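Local atomic coordinates of LPS-assembly lipoprotein LptE (PDB entry 5TSE), a protein that probably acts with LptD to assemble lipopolysaccharide at the surface of the outer membrane, binding lipopolysaccharide and supporting proper LptD assembly. Residues 28-33 with 120-125; 11-16 with 134-139; 16-21 with 33-38; 70-75 with 115-120. One frame throughout, in Å; residues are numbered along the deposited sequence.

Contact 1: residues 28-33 with 120-125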
loop_
_atom_site.group_PDB
_atom_site.type_symbol
_atom_site.label_atom_id
_atom_site.label_comp_id
_atom_site.label_asym_id
_atom_site.label_seq_id
_atom_site.Cartn_x
_atom_site.Cartn_y
_atom_site.Cartn_z
ATOM N N GLU A 28 4.703 5.457 3.611
ATOM C CA GLU A 28 5.486 6.342 2.761
ATOM C C GLU A 28 6.925 5.881 2.706
ATOM O O GLU A 28 7.506 5.811 1.635
ATOM C CB GLU A 28 5.442 7.790 3.242
ATOM C CG GLU A 28 6.134 8.767 2.292
ATOM C CD GLU A 28 6.195 10.181 2.822
ATOM O OE1 GLU A 28 5.432 10.524 3.744
ATOM O OE2 GLU A 28 7.033 10.956 2.313
ATOM N N THR A 29 7.486 5.568 3.867
ATOM C CA THR A 29 8.876 5.113 3.959
ATOM C C THR A 29 9.108 3.862 3.107
ATOM O O THR A 29 9.989 3.834 2.265
ATOM C CB THR A 29 9.250 4.802 5.422
ATOM O OG1 THR A 29 9.061 5.976 6.223
ATOM C CG2 THR A 29 10.715 4.316 5.530
ATOM N N GLN A 30 8.274 2.854 3.314
ATOM C CA GLN A 30 8.383 1.599 2.583
ATOM C C GLN A 30 8.150 1.768 1.079
ATOM O O GLN A 30 8.821 1.110 0.281
ATOM C CB GLN A 30 7.447 0.539 3.184
ATOM C CG GLN A 30 7.728 0.271 4.660
ATOM C CD GLN A 30 9.136 -0.260 4.906
ATOM O OE1 GLN A 30 9.407 -1.451 4.736
ATOM N NE2 GLN A 30 10.025 0.614 5.352
ATOM N N LEU A 31 7.231 2.643 0.679
ATOM C CA LEU A 31 7.008 2.859 -0.757
ATOM C C LEU A 31 8.238 3.395 -1.420
ATOM O O LEU A 31 8.556 2.999 -2.537
ATOM C CB LEU A 31 5.875 3.837 -1.035
ATOM C CG LEU A 31 4.469 3.330 -0.832
ATOM C CD1 LEU A 31 3.474 4.478 -0.978
ATOM C CD2 LEU A 31 4.183 2.200 -1.809
ATOM N N LYS A 32 8.926 4.299 -0.730
ATOM C CA LYS A 32 10.132 4.917 -1.266
ATOM C C LYS A 32 11.254 3.913 -1.504
ATOM O O LYS A 32 11.826 3.892 -2.598
ATOM C CB LYS A 32 10.602 6.073 -0.371
ATOM C CG LYS A 32 9.718 7.307 -0.469
ATOM C CD LYS A 32 10.191 8.425 0.449
ATOM C CE LYS A 32 9.335 9.670 0.271
ATOM N NZ LYS A 32 9.712 10.757 1.212
ATOM N N VAL A 33 11.559 3.075 -0.509
ATOM C CA VAL A 33 12.642 2.083 -0.676
ATOM C C VAL A 33 12.361 1.159 -1.864
ATOM O O VAL A 33 13.223 0.975 -2.723
ATOM C CB VAL A 33 12.950 1.261 0.612
ATOM C CG1 VAL A 33 13.317 2.192 1.764
ATOM C CG2 VAL A 33 11.793 0.365 1.028
ATOM N N ILE A 120 4.537 -6.215 8.936
ATOM C CA ILE A 120 4.572 -7.143 7.802
ATOM C C ILE A 120 3.476 -6.793 6.773
ATOM O O ILE A 120 3.719 -6.837 5.570
ATOM C CB ILE A 120 4.475 -8.606 8.273
ATOM C CG1 ILE A 120 5.674 -8.926 9.179
ATOM C CG2 ILE A 120 4.461 -9.566 7.078
ATOM C CD1 ILE A 120 5.676 -10.307 9.782
ATOM N N VAL A 121 2.306 -6.378 7.252
ATOM C CA VAL A 121 1.170 -6.014 6.385
ATOM C C VAL A 121 1.486 -4.774 5.549
ATOM O O VAL A 121 1.260 -4.761 4.341
ATOM C CB VAL A 121 -0.137 -5.799 7.207
ATOM C CG1 VAL A 121 -1.204 -5.060 6.401
ATOM C CG2 VAL A 121 -0.675 -7.131 7.739
ATOM N N ILE A 122 1.982 -3.736 6.209
ATOM C CA ILE A 122 2.358 -2.487 5.531
ATOM C C ILE A 122 3.410 -2.778 4.467
ATOM O O ILE A 122 3.260 -2.389 3.314
ATOM C CB ILE A 122 2.897 -1.443 6.531
ATOM C CG1 ILE A 122 1.755 -0.970 7.420
ATOM C CG2 ILE A 122 3.517 -0.253 5.793
ATOM C CD1 ILE A 122 2.165 -0.042 8.547
ATOM N N ASP A 123 4.450 -3.496 4.865
ATOM C CA ASP A 123 5.536 -3.876 3.960
ATOM C C ASP A 123 4.988 -4.634 2.743
ATOM O O ASP A 123 5.267 -4.273 1.609
ATOM C CB ASP A 123 6.538 -4.750 4.700
ATOM C CG ASP A 123 7.783 -4.978 3.912
ATOM O OD1 ASP A 123 8.492 -3.979 3.655
ATOM O OD2 ASP A 123 8.073 -6.145 3.574
ATOM N N ASP A 124 4.189 -5.669 3.006
ATOM C CA ASP A 124 3.547 -6.494 1.971
ATOM C C ASP A 124 2.807 -5.585 1.003
ATOM O O ASP A 124 3.025 -5.643 -0.210
ATOM C CB ASP A 124 2.588 -7.506 2.666
ATOM C CG ASP A 124 1.774 -8.407 1.677
ATOM O OD1 ASP A 124 1.542 -8.024 0.516
ATOM O OD2 ASP A 124 1.327 -9.501 2.098
ATOM N N LEU A 125 1.970 -4.705 1.540
ATOM C CA LEU A 125 1.200 -3.798 0.702
ATOM C C LEU A 125 2.093 -2.834 -0.092
ATOM O O LEU A 125 1.819 -2.583 -1.250
ATOM C CB LEU A 125 0.155 -3.036 1.520
ATOM C CG LEU A 125 -0.813 -2.167 0.711
ATOM C CD1 LEU A 125 -1.468 -2.977 -0.408
ATOM C CD2 LEU A 125 -1.871 -1.561 1.607
#
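Gln30 and Asp123 mark the closest backbone approach of helix 25-37 to helix 110-134, their CA atoms lying 6.3 Å apart. The gap is bridged by side chains. The methylene chain of Gln30 is bent at chi2 (-61°), which swings its amide end round toward Asp123, and its CG lies 4.4 Å from Ile122 CG2, a loose apolar touch. Ile122 also rests on Leu74 of strand 68-81, so it continues this touch down to the sheet. The amide and carboxylate planes of Gln30 and Asp123 are turned 45° apart. Gln30 OE1 as modelled lies 2.9 Å from Asp123 OD1, and the amide is probably turned over; with it turned back, the pair may be a hydrogen bond. Asp123 OD1 also has Tyr34 OH of helix 25-37 beside it, a probable hydrogen bond whose modelled length is too short to trust. On helix 25-37 itself, one turn apart, Lys32 NZ forms a salt bridge of 2.9 Å with Glu28 OE2, arriving on the anti side. At the helix-helix seam, then, polar groups lie beside a thin apolar touch, and Asp123 is the acidic group that probably receives the hydroxyl of Tyr34 and possibly the amide of Gln30.

Contact 2: residues 11-16 with 134-139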
loop_
_atom_site.group_PDB
_atom_site.type_symbol
_atom_site.label_atom_id
_atom_site.label_comp_id
_atom_site.label_asym_id
_atom_site.label_seq_id
_atom_site.Cartn_x
_atom_site.Cartn_y
_atom_site.Cartn_z
ATOM N N LEU A 11 9.632 0.364 -17.720
ATOM C CA LEU A 11 9.065 1.100 -16.605
ATOM C C LEU A 11 8.269 2.268 -17.166
ATOM O O LEU A 11 8.828 3.313 -17.511
ATOM C CB LEU A 11 10.199 1.569 -15.693
ATOM C CG LEU A 11 9.896 2.196 -14.347
ATOM C CD1 LEU A 11 9.107 1.230 -13.479
ATOM C CD2 LEU A 11 11.214 2.583 -13.688
ATOM N N VAL A 12 6.961 2.053 -17.286
ATOM C CA VAL A 12 6.023 3.058 -17.838
ATOM C C VAL A 12 5.956 4.407 -17.083
ATOM O O VAL A 12 5.654 5.438 -17.703
ATOM C CB VAL A 12 4.585 2.480 -18.000
ATOM C CG1 VAL A 12 4.522 1.462 -19.135
ATOM C CG2 VAL A 12 4.094 1.859 -16.698
ATOM N N TYR A 13 6.238 4.398 -15.773
ATOM C CA TYR A 13 6.223 5.617 -14.939
ATOM C C TYR A 13 7.606 5.825 -14.317
ATOM O O TYR A 13 7.865 5.395 -13.181
ATOM C CB TYR A 13 5.171 5.513 -13.837
ATOM C CG TYR A 13 3.825 5.029 -14.311
ATOM C CD1 TYR A 13 2.977 5.854 -15.054
ATOM C CD2 TYR A 13 3.383 3.746 -13.994
ATOM C CE1 TYR A 13 1.734 5.399 -15.485
ATOM C CE2 TYR A 13 2.148 3.283 -14.415
ATOM C CZ TYR A 13 1.324 4.106 -15.156
ATOM O OH TYR A 13 0.100 3.631 -15.565
ATOM N N LYS A 14 8.482 6.508 -15.056
ATOM C CA LYS A 14 9.859 6.726 -14.611
ATOM C C LYS A 14 9.979 7.628 -13.401
ATOM O O LYS A 14 10.699 7.316 -12.464
ATOM C CB LYS A 14 10.733 7.337 -15.724
ATOM C CG LYS A 14 10.943 6.509 -16.988
ATOM C CD LYS A 14 9.755 6.543 -17.936
ATOM C CE LYS A 14 10.121 5.962 -19.294
ATOM N NZ LYS A 14 8.998 6.096 -20.264
ATOM N N LYS A 15 9.296 8.764 -13.442
ATOM C CA LYS A 15 9.374 9.745 -12.360
ATOM C C LYS A 15 8.063 9.884 -11.602
ATOM O O LYS A 15 7.002 10.043 -12.206
ATOM C CB LYS A 15 9.785 11.102 -12.919
ATOM C CG LYS A 15 11.139 11.126 -13.596
ATOM C CD LYS A 15 11.442 12.532 -14.089
ATOM C CE LYS A 15 12.776 12.609 -14.809
ATOM N NZ LYS A 15 13.067 13.995 -15.271
ATOM N N LEU A 16 8.157 9.845 -10.275
ATOM C CA LEU A 16 6.992 9.956 -9.404
ATOM C C LEU A 16 7.160 10.828 -8.180
ATOM O O LEU A 16 8.269 11.109 -7.713
ATOM C CB LEU A 16 6.536 8.575 -8.908
ATOM C CG LEU A 16 5.769 7.664 -9.856
ATOM C CD1 LEU A 16 5.327 6.411 -9.116
ATOM C CD2 LEU A 16 4.552 8.390 -10.402
ATOM N N SER A 134 5.429 -0.877 -11.452
ATOM C CA SER A 134 6.577 -1.391 -12.215
ATOM C C SER A 134 6.186 -2.392 -13.308
ATOM O O SER A 134 6.836 -2.459 -14.344
ATOM C CB SER A 134 7.577 -2.050 -11.261
ATOM O OG SER A 134 6.965 -3.117 -10.549
ATOM N N ALA A 135 5.121 -3.155 -13.056
ATOM C CA ALA A 135 4.604 -4.158 -13.999
ATOM C C ALA A 135 3.460 -3.629 -14.885
ATOM O O ALA A 135 2.836 -4.411 -15.596
ATOM C CB ALA A 135 4.146 -5.404 -13.240
ATOM N N ASN A 136 3.181 -2.322 -14.831
ATOM C CA ASN A 136 2.132 -1.694 -15.655
ATOM C C ASN A 136 0.848 -2.520 -15.666
ATOM O O ASN A 136 0.335 -2.875 -16.734
ATOM C CB ASN A 136 2.646 -1.494 -17.095
ATOM C CG ASN A 136 1.613 -0.850 -18.011
ATOM O OD1 ASN A 136 0.805 -0.031 -17.585
ATOM N ND2 ASN A 136 1.640 -1.227 -19.284
ATOM N N ARG A 137 0.336 -2.820 -14.472
ATOM C CA ARG A 137 -0.867 -3.628 -14.349
ATOM C C ARG A 137 -2.073 -2.785 -13.863
ATOM O O ARG A 137 -2.960 -3.301 -13.185
ATOM C CB ARG A 137 -0.592 -4.823 -13.417
ATOM C CG ARG A 137 -1.512 -6.011 -13.669
ATOM C CD ARG A 137 -1.105 -6.789 -14.914
ATOM N NE ARG A 137 -2.228 -7.515 -15.510
ATOM C CZ ARG A 137 -2.763 -8.646 -15.049
ATOM N NH1 ARG A 137 -3.792 -9.196 -15.700
ATOM N NH2 ARG A 137 -2.303 -9.223 -13.938
ATOM N N LEU A 138 -2.093 -1.495 -14.218
ATOM C CA LEU A 138 -3.190 -0.585 -13.840
ATOM C C LEU A 138 -3.985 -0.188 -15.096
ATOM O O LEU A 138 -3.382 0.276 -16.074
ATOM C CB LEU A 138 -2.657 0.680 -13.148
ATOM C CG LEU A 138 -1.940 0.539 -11.800
ATOM C CD1 LEU A 138 -1.372 1.876 -11.341
ATOM C CD2 LEU A 138 -2.881 -0.018 -10.744
ATOM N N PRO A 139 -5.332 -0.355 -15.077
ATOM C CA PRO A 139 -6.131 0.003 -16.261
ATOM C C PRO A 139 -6.116 1.508 -16.574
ATOM O O PRO A 139 -6.308 2.331 -15.663
ATOM C CB PRO A 139 -7.560 -0.456 -15.890
ATOM C CG PRO A 139 -7.417 -1.294 -14.662
ATOM C CD PRO A 139 -6.193 -0.797 -13.965
HETATM O O HOH W 1 -0.290 0.649 -15.514
#
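Asn136 lies across Val12 at the end of helix 110-134, the two side chains crossing at about a right angle. Followed outward, Asn136 begins with CB, which lies 3.7 Å from Val12 CG2. Next comes CG, anti to the backbone N (chi1 180°) and thus carried over both methyls of Val12, each 3.9 Å from it. At the tip the branches part: ND2 lies near Val12 CG1, while OD1 lies near CG2 and also faces a water. That water accepts a hydrogen bond of 3.0 Å from Tyr13 OH and another from the backbone N of Leu138, at 3.1 Å. Its distance to Asn136 OD1 is too short to be taken at face value, so that third link is doubtful. The two sound bonds still join the segments through solvent. Val12 CG2 serves a second surface too, covering one face of the Tyr13 ring toward the rim. Further back, Leu11 CD1 packs 3.9 Å from Ser134 CA in the last turn of the helix. Asn136 can take this place because of a Schellman motif: with positive phi (45°) it is the C' residue, Asn136 N bonding to Ile133 O and Arg137 N to Gln132 O. The contact lies at the surface, where the chain entering strand 15-19 meets the chain leaving helix 110-134; Tyr13 reaches inward to Ile133 of that helix and Ile80 of strand 68-81, and Leu138 settles on Phe78 and Ile80 of the same strand.

Contact 3: residues 16-21 with 33-38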
loop_
_atom_site.group_PDB
_atom_site.type_symbol
_atom_site.label_atom_id
_atom_site.label_comp_id
_atom_site.label_asym_id
_atom_site.label_seq_id
_atom_site.Cartn_x
_atom_site.Cartn_y
_atom_site.Cartn_z
ATOM N N LEU A 16 8.157 9.845 -10.275
ATOM C CA LEU A 16 6.992 9.956 -9.404
ATOM C C LEU A 16 7.160 10.828 -8.180
ATOM O O LEU A 16 8.269 11.109 -7.713
ATOM C CB LEU A 16 6.536 8.575 -8.908
ATOM C CG LEU A 16 5.769 7.664 -9.856
ATOM C CD1 LEU A 16 5.327 6.411 -9.116
ATOM C CD2 LEU A 16 4.552 8.390 -10.402
ATOM N N SER A 17 6.000 11.241 -7.685
ATOM C CA SER A 17 5.847 12.014 -6.481
ATOM C C SER A 17 4.732 11.268 -5.746
ATOM O O SER A 17 3.904 10.607 -6.395
ATOM C CB SER A 17 5.422 13.422 -6.818
ATOM O OG SER A 17 5.515 14.236 -5.681
ATOM N N LEU A 18 4.711 11.351 -4.420
ATOM C CA LEU A 18 3.704 10.636 -3.633
ATOM C C LEU A 18 2.755 11.581 -2.917
ATOM O O LEU A 18 3.193 12.504 -2.220
ATOM C CB LEU A 18 4.370 9.772 -2.555
ATOM C CG LEU A 18 5.498 8.823 -2.956
ATOM C CD1 LEU A 18 6.051 8.145 -1.717
ATOM C CD2 LEU A 18 5.022 7.801 -3.962
ATOM N N GLU A 19 1.460 11.353 -3.106
ATOM C CA GLU A 19 0.456 12.101 -2.418
ATOM C C GLU A 19 -0.250 11.046 -1.580
ATOM O O GLU A 19 -0.900 10.150 -2.118
ATOM C CB GLU A 19 -0.530 12.773 -3.356
ATOM C CG GLU A 19 -1.517 13.624 -2.560
ATOM C CD GLU A 19 -2.642 14.180 -3.386
ATOM O OE1 GLU A 19 -2.570 14.095 -4.620
ATOM O OE2 GLU A 19 -3.599 14.705 -2.785
ATOM N N LEU A 20 -0.118 11.167 -0.268
ATOM C CA LEU A 20 -0.674 10.224 0.670
ATOM C C LEU A 20 -1.455 10.952 1.724
ATOM O O LEU A 20 -1.139 12.094 2.021
ATOM C CB LEU A 20 0.467 9.517 1.388
ATOM C CG LEU A 20 1.490 8.792 0.506
ATOM C CD1 LEU A 20 2.666 8.272 1.319
ATOM C CD2 LEU A 20 0.812 7.663 -0.236
ATOM N N PRO A 21 -2.484 10.302 2.297
ATOM C CA PRO A 21 -3.192 10.956 3.390
ATOM C C PRO A 21 -2.257 11.091 4.587
ATOM O O PRO A 21 -1.173 10.509 4.606
ATOM C CB PRO A 21 -4.349 9.984 3.738
ATOM C CG PRO A 21 -4.357 8.933 2.675
ATOM C CD PRO A 21 -3.048 8.982 1.948
ATOM N N VAL A 33 11.559 3.075 -0.509
ATOM C CA VAL A 33 12.642 2.083 -0.676
ATOM C C VAL A 33 12.361 1.159 -1.864
ATOM O O VAL A 33 13.223 0.975 -2.723
ATOM C CB VAL A 33 12.950 1.261 0.612
ATOM C CG1 VAL A 33 13.317 2.192 1.764
ATOM C CG2 VAL A 33 11.793 0.365 1.028
ATOM N N TYR A 34 11.136 0.639 -1.940
ATOM C CA TYR A 34 10.747 -0.280 -3.013
ATOM C C TYR A 34 10.607 0.390 -4.389
ATOM O O TYR A 34 11.026 -0.187 -5.394
ATOM C CB TYR A 34 9.480 -1.082 -2.634
ATOM C CG TYR A 34 9.661 -1.902 -1.375
ATOM C CD1 TYR A 34 10.720 -2.803 -1.261
ATOM C CD2 TYR A 34 8.757 -1.833 -0.324
ATOM C CE1 TYR A 34 10.901 -3.572 -0.127
ATOM C CE2 TYR A 34 8.931 -2.602 0.821
ATOM C CZ TYR A 34 10.009 -3.473 0.912
ATOM O OH TYR A 34 10.206 -4.262 2.032
ATOM N N LEU A 35 10.021 1.581 -4.448
ATOM C CA LEU A 35 9.911 2.298 -5.727
ATOM C C LEU A 35 11.292 2.563 -6.313
ATOM O O LEU A 35 11.532 2.253 -7.484
ATOM C CB LEU A 35 9.141 3.619 -5.581
ATOM C CG LEU A 35 7.613 3.514 -5.450
ATOM C CD1 LEU A 35 7.026 4.840 -5.019
ATOM C CD2 LEU A 35 6.978 3.042 -6.757
ATOM N N THR A 36 12.195 3.118 -5.499
ATOM C CA THR A 36 13.565 3.429 -5.953
ATOM C C THR A 36 14.292 2.151 -6.395
ATOM O O THR A 36 14.955 2.134 -7.431
ATOM C CB THR A 36 14.374 4.220 -4.891
ATOM O OG1 THR A 36 14.256 3.590 -3.609
ATOM C CG2 THR A 36 13.844 5.622 -4.766
ATOM N N ALA A 37 14.106 1.075 -5.639
ATOM C CA ALA A 37 14.698 -0.221 -5.973
ATOM C C ALA A 37 14.294 -0.689 -7.393
ATOM O O ALA A 37 15.114 -1.248 -8.120
ATOM C CB ALA A 37 14.308 -1.255 -4.927
ATOM N N ASN A 38 13.041 -0.449 -7.781
ATOM C CA ASN A 38 12.548 -0.804 -9.129
ATOM C C ASN A 38 12.990 0.171 -10.219
ATOM O O ASN A 38 12.572 0.047 -11.377
ATOM C CB ASN A 38 11.017 -0.932 -9.127
ATOM C CG ASN A 38 10.543 -2.270 -8.603
ATOM O OD1 ASN A 38 10.093 -2.382 -7.466
ATOM N ND2 ASN A 38 10.683 -3.303 -9.419
#
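Leu16 and Leu18 of strand 15-19 make apolar contact with Leu35 of helix 25-37. Leu18 CD2 meets Leu35 CD1 at 3.7 Å, the two side chains sliding past each other in opposite directions. The other Leu35 methyl, CD2, turns to Leu16, whose CD1 is 4.4 Å away. One helix residue thus divides its two methyls between two strand residues, Leu16 and Leu18, which sit two apart and whose CB atoms both point to the helix. Leu35 has CG beside its backbone N (chi1 -76°), which aims the fork at the strand. The backbones stay well apart, 9.0 Å between Leu16 CA and Leu35 CA, a spacing filled by side chains. No hydrogen bond crosses between the segments; those of the helix run along its own backbone: Ala37 N reaches Val33 O at 3.0 Å, and Asn38 N reaches Tyr34 O as the helix ends. The Leu16 backbone, by contrast, pairs with Gln41 and Ser43. This places the contact inside a beta-alpha-beta crossover, strand 15-19 to helix 25-37 to strand 41-42, the two strands being parallel neighbours in the sheet. Cohesion between the segments rests on burying leucine methyls, which is consistent with close packing of helix and strand but supplies no directional bond.

Contact 4: residues 70-75 with 115-120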
loop_
_atom_site.group_PDB
_atom_site.type_symbol
_atom_site.label_atom_id
_atom_site.label_comp_id
_atom_site.label_asym_id
_atom_site.label_seq_id
_atom_site.Cartn_x
_atom_site.Cartn_y
_atom_site.Cartn_z
ATOM N N VAL A 70 -7.984 -12.721 15.400
ATOM C CA VAL A 70 -7.720 -11.295 15.214
ATOM C C VAL A 70 -7.042 -11.108 13.864
ATOM O O VAL A 70 -5.936 -11.594 13.673
ATOM C CB VAL A 70 -6.794 -10.724 16.304
ATOM C CG1 VAL A 70 -6.465 -9.261 16.018
ATOM C CG2 VAL A 70 -7.442 -10.856 17.672
ATOM N N LEU A 71 -7.692 -10.385 12.946
ATOM C CA LEU A 71 -7.159 -10.151 11.610
ATOM C C LEU A 71 -6.821 -8.672 11.384
ATOM O O LEU A 71 -7.679 -7.793 11.505
ATOM C CB LEU A 71 -8.122 -10.695 10.553
ATOM C CG LEU A 71 -7.723 -10.562 9.070
ATOM C CD1 LEU A 71 -8.408 -11.590 8.199
ATOM C CD2 LEU A 71 -7.946 -9.156 8.521
ATOM N N LEU A 72 -5.555 -8.424 11.049
ATOM C CA LEU A 72 -5.033 -7.084 10.834
ATOM C C LEU A 72 -4.964 -6.833 9.336
ATOM O O LEU A 72 -4.190 -7.473 8.631
ATOM C CB LEU A 72 -3.660 -6.974 11.486
ATOM C CG LEU A 72 -3.661 -7.349 12.989
ATOM C CD1 LEU A 72 -2.254 -7.508 13.520
ATOM C CD2 LEU A 72 -4.425 -6.340 13.830
ATOM N N ARG A 73 -5.794 -5.923 8.846
ATOM C CA ARG A 73 -5.820 -5.633 7.429
ATOM C C ARG A 73 -5.460 -4.201 7.124
ATOM O O ARG A 73 -5.691 -3.315 7.934
ATOM C CB ARG A 73 -7.230 -5.883 6.880
ATOM C CG ARG A 73 -7.404 -5.587 5.388
ATOM C CD ARG A 73 -8.795 -5.938 4.850
ATOM N NE ARG A 73 -9.161 -7.300 5.201
ATOM C CZ ARG A 73 -8.657 -8.401 4.642
ATOM N NH1 ARG A 73 -7.721 -8.340 3.689
ATOM N NH2 ARG A 73 -9.078 -9.587 5.062
ATOM N N LEU A 74 -4.909 -4.002 5.927
ATOM C CA LEU A 74 -4.633 -2.675 5.404
ATOM C C LEU A 74 -5.120 -2.684 3.964
ATOM O O LEU A 74 -4.778 -3.561 3.185
ATOM C CB LEU A 74 -3.155 -2.294 5.498
ATOM C CG LEU A 74 -2.800 -0.867 5.044
ATOM C CD1 LEU A 74 -3.756 0.181 5.600
ATOM C CD2 LEU A 74 -1.363 -0.535 5.435
ATOM N N THR A 75 -5.951 -1.710 3.628
ATOM C CA THR A 75 -6.520 -1.609 2.297
ATOM C C THR A 75 -6.165 -0.254 1.704
ATOM O O THR A 75 -6.267 0.760 2.385
ATOM C CB THR A 75 -8.039 -1.770 2.395
ATOM O OG1 THR A 75 -8.320 -3.048 2.998
ATOM C CG2 THR A 75 -8.700 -1.656 1.032
ATOM N N SER A 115 1.826 -5.549 16.648
ATOM C CA SER A 115 2.726 -4.582 16.014
ATOM C C SER A 115 3.649 -5.306 15.000
ATOM O O SER A 115 3.990 -4.756 13.964
ATOM C CB SER A 115 3.522 -3.820 17.064
ATOM O OG SER A 115 4.259 -4.708 17.868
ATOM N N TYR A 116 4.026 -6.545 15.319
ATOM C CA TYR A 116 4.848 -7.393 14.425
ATOM C C TYR A 116 4.106 -7.715 13.141
ATOM O O TYR A 116 4.655 -7.560 12.041
ATOM C CB TYR A 116 5.218 -8.691 15.160
ATOM C CG TYR A 116 5.784 -9.853 14.345
ATOM C CD1 TYR A 116 7.138 -9.926 14.043
ATOM C CD2 TYR A 116 4.972 -10.921 13.965
ATOM C CE1 TYR A 116 7.658 -10.998 13.339
ATOM C CE2 TYR A 116 5.481 -12.004 13.255
ATOM C CZ TYR A 116 6.831 -12.046 12.949
ATOM O OH TYR A 116 7.369 -13.133 12.262
ATOM N N LEU A 117 2.864 -8.182 13.276
ATOM C CA LEU A 117 2.069 -8.509 12.106
ATOM C C LEU A 117 1.732 -7.249 11.317
ATOM O O LEU A 117 1.679 -7.317 10.100
ATOM C CB LEU A 117 0.826 -9.330 12.467
ATOM C CG LEU A 117 1.104 -10.748 13.031
ATOM C CD1 LEU A 117 -0.137 -11.405 13.621
ATOM C CD2 LEU A 117 1.719 -11.676 12.008
ATOM N N GLN A 118 1.571 -6.101 11.984
ATOM C CA GLN A 118 1.238 -4.841 11.268
ATOM C C GLN A 118 2.358 -4.355 10.370
ATOM O O GLN A 118 2.093 -3.901 9.250
ATOM C CB GLN A 118 0.814 -3.712 12.216
ATOM C CG GLN A 118 -0.580 -3.883 12.805
ATOM C CD GLN A 118 -1.058 -2.671 13.610
ATOM O OE1 GLN A 118 -0.290 -1.743 13.901
ATOM N NE2 GLN A 118 -2.338 -2.678 13.969
ATOM N N ARG A 119 3.598 -4.430 10.860
ATOM C CA ARG A 119 4.775 -4.052 10.038
ATOM C C ARG A 119 4.883 -4.937 8.793
ATOM O O ARG A 119 5.239 -4.460 7.710
ATOM C CB ARG A 119 6.080 -4.082 10.852
ATOM C CG ARG A 119 6.262 -2.862 11.756
ATOM C CD ARG A 119 7.569 -2.874 12.544
ATOM N NE ARG A 119 7.543 -3.715 13.756
ATOM C CZ ARG A 119 7.871 -5.013 13.837
ATOM N NH1 ARG A 119 7.798 -5.627 15.019
ATOM N NH2 ARG A 119 8.259 -5.713 12.768
ATOM N N ILE A 120 4.537 -6.215 8.936
ATOM C CA ILE A 120 4.572 -7.143 7.802
ATOM C C ILE A 120 3.476 -6.793 6.773
ATOM O O ILE A 120 3.719 -6.837 5.570
ATOM C CB ILE A 120 4.475 -8.606 8.273
ATOM C CG1 ILE A 120 5.674 -8.926 9.179
ATOM C CG2 ILE A 120 4.461 -9.566 7.078
ATOM C CD1 ILE A 120 5.676 -10.307 9.782
#
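Leu72 stands across both Leu117 and Gln118, its side chain crossing each at about a right angle. One methyl makes both touches: Leu72 CD1 lies 3.7 Å from Leu117 CB and 4.1 Å from Gln118 CG. It therefore enters against the root of the first residue and the middle of the second, while the Leu117 side chain also touches Tyr100 of strand 92-101. Leu72 has CG anti to its carbonyl carbon (chi1 -55°), a setting that carries CD1 up toward the helix. Gln118 is at the exposed border. Its CB points off to the side, yet a chain extended beyond CG (chi2 -173°) brings its far end closer to the strand, and its aliphatic part supplies the touch. Here helix 110-134 lies over one face of the sheet, in an alpha/beta layering consistent with the LptE family. Strand alternation bears this out: the CB atoms of Leu72 and Leu74 are directed to the helix, whereas that of Leu71 points away. Strand 68-81 runs between antiparallel neighbours 49-64 and 92-101, with the Leu72 backbone hydrogen-bonded to Arg98. The nearest backbone approach is the 6.7 Å between Leu72 CA and Gln118 CA. Next along the strand, Leu74 packs under Val121 and Leu125, one and two turns further down the helix.

From the N terminus, residues 11-16 open contact 2, whose loop closes last, at 134-139, and encloses the other three. Contact 3 opens next at 16-21 and closes at 33-38 within the beta-alpha-beta unit, but contact 1 has already opened at 28-33, so the two cross, sharing Val33 and helix 25-37. Contact 4 opens at 70-75 after contact 3 has closed and closes at 115-120, nested within contact 1, which ends at 120-125; Ile120 is common to both. Contacts 2 and 4 lie about 27 Å apart, centre to centre, on opposite sides of the chain's centre. Together they tie strand 15-19, both helices, strand 68-81 and the C-terminal tail.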